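Local coordinates for protein KP6 killer toxin subunit alpha (PDB 4GVB) that forms the receptor-recognising half of a virally encoded heterodimeric toxin lethal to sensitive fungal cells, acting before the beta subunit, at residues Y43-A46 with R47-H50. Residues are numbered along the deposited sequence; the frame is centred on the assembly and turned at random.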
loop_
_atom_site.group_PDB
_atom_site.type_symbol
_atom_site.label_atom_id
_atom_site.label_comp_id
_atom_site.label_asym_id
_atom_site.label_seq_id
_atom_site.Cartn_x
_atom_site.Cartn_y
_atom_site.Cartn_z
ATOM N N TYR A 43 12.872 -5.529 -10.566
ATOM C CA TYR A 43 13.629 -6.168 -9.504
ATOM C C TYR A 43 13.287 -5.471 -8.197
ATOM O O TYR A 43 13.462 -4.251 -8.082
ATOM C CB TYR A 43 15.127 -6.019 -9.788
ATOM C CG TYR A 43 16.016 -6.629 -8.741
ATOM C CD1 TYR A 43 16.347 -7.979 -8.787
ATOM C CD2 TYR A 43 16.528 -5.861 -7.706
ATOM C CE1 TYR A 43 17.162 -8.542 -7.830
ATOM C CE2 TYR A 43 17.336 -6.419 -6.740
ATOM C CZ TYR A 43 17.650 -7.756 -6.808
ATOM O OH TYR A 43 18.469 -8.326 -5.855
ATOM N N TYR A 44 12.776 -6.226 -7.223
ATOM C CA TYR A 44 12.480 -5.638 -5.916
ATOM C C TYR A 44 13.627 -5.816 -4.917
ATOM O O TYR A 44 13.847 -6.904 -4.391
ATOM C CB TYR A 44 11.165 -6.161 -5.312
ATOM C CG TYR A 44 10.872 -5.518 -3.970
ATOM C CD1 TYR A 44 10.774 -4.140 -3.852
ATOM C CD2 TYR A 44 10.713 -6.284 -2.817
ATOM C CE1 TYR A 44 10.542 -3.527 -2.621
ATOM C CE2 TYR A 44 10.475 -5.682 -1.580
ATOM C CZ TYR A 44 10.388 -4.302 -1.491
ATOM O OH TYR A 44 10.147 -3.686 -0.275
ATOM N N ASP A 45 14.337 -4.730 -4.662
ATOM C CA ASP A 45 15.390 -4.707 -3.646
ATOM C C ASP A 45 14.737 -4.652 -2.270
ATOM O O ASP A 45 14.461 -3.569 -1.768
ATOM C CB ASP A 45 16.263 -3.464 -3.862
ATOM C CG ASP A 45 17.445 -3.394 -2.894
ATOM O OD1 ASP A 45 17.320 -3.880 -1.751
ATOM O OD2 ASP A 45 18.499 -2.845 -3.280
ATOM N N ALA A 46 14.485 -5.814 -1.667
ATOM C CA ALA A 46 13.698 -5.887 -0.436
ATOM C C ALA A 46 14.399 -5.189 0.721
ATOM O O ALA A 46 13.757 -4.752 1.683
ATOM C CB ALA A 46 13.384 -7.336 -0.076
ATOM N N ARG A 47 15.719 -5.087 0.616
ATOM C CA ARG A 47 16.519 -4.395 1.619
ATOM C C ARG A 47 16.198 -2.900 1.640
ATOM O O ARG A 47 15.611 -2.389 2.603
ATOM C CB ARG A 47 18.014 -4.621 1.364
ATOM C CG ARG A 47 18.898 -4.243 2.538
ATOM C CD ARG A 47 18.484 -4.987 3.819
ATOM N NE ARG A 47 18.598 -6.441 3.690
ATOM C CZ ARG A 47 18.232 -7.313 4.629
ATOM N NH1 ARG A 47 17.721 -6.885 5.780
ATOM N NH2 ARG A 47 18.374 -8.619 4.415
ATOM N N ALA A 48 16.578 -2.198 0.578
ATOM C CA ALA A 48 16.337 -0.765 0.515
ATOM C C ALA A 48 14.854 -0.472 0.318
ATOM O O ALA A 48 14.430 0.675 0.409
ATOM C CB ALA A 48 17.154 -0.133 -0.588
ATOM N N GLY A 49 14.082 -1.520 0.050
ATOM C CA GLY A 49 12.672 -1.389 -0.263
ATOM C C GLY A 49 12.398 -0.529 -1.488
ATOM O O GLY A 49 11.459 0.261 -1.471
ATOM N N HIS A 50 13.213 -0.684 -2.537
ATOM C CA HIS A 50 13.070 0.081 -3.784
ATOM C C HIS A 50 12.747 -0.835 -4.966
ATOM O O HIS A 50 12.996 -2.047 -4.903
ATOM C CB HIS A 50 14.345 0.873 -4.098
ATOM C CG HIS A 50 14.678 1.912 -3.078
ATOM N ND1 HIS A 50 15.944 2.441 -2.939
ATOM C CD2 HIS A 50 13.913 2.523 -2.143
ATOM C CE1 HIS A 50 15.940 3.337 -1.970
ATOM N NE2 HIS A 50 14.719 3.406 -1.469
#
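The ring of Y44 runs alongside the backbone of G49 and H50, meeting it obliquely: CD1 of Y44 lies 3.2 Å from H50 O, and the hydroxyl OH of Y44 reaches to 3.4 Å from G49 CA. One face of this ring has A46 N 3.9 Å above its plane, near the ring's margin rather than over its centre. Chi1 of Y44 (-179°) sets CG opposite the backbone N, on the carbonyl side, and the ring then lies beside G49 and H50. The H50 imidazole has A48 O over one face, likewise off-centre. A48 N donates to D45 OD1 at 3.0 Å, a fairly straight bond (160° at the hydrogen) whose donor stands well out of the carboxylate plane, by 58°. This bond ties the D45 side chain to the turn, and the CB of A48 lies 4.0 Å from D45 CG, a loose van der Waals contact.

Backbone bonds close the hairpin. D45 N donates to H50 O at 3.0 Å, while D45 O accepts H50 N at 3.2 Å and, weakly, G49 N. G49 and H50 both face D45, a beta bulge; with G49 in first place at positive phi, a conformation that glycine favours, it fits the G1 type.

Both imidazole nitrogens of H50 are hydrogen-bonded, ND1 to E15 and NE2 to E26, and its ring stacks on W17. R28 hydrogen-bonds to the carbonyl O of R47, and helix 28-33 packs against Y44. The turn joins strand 43-45, outermost within this chain, to its antiparallel neighbour 50-53, which in turn lies beside strand 14-19.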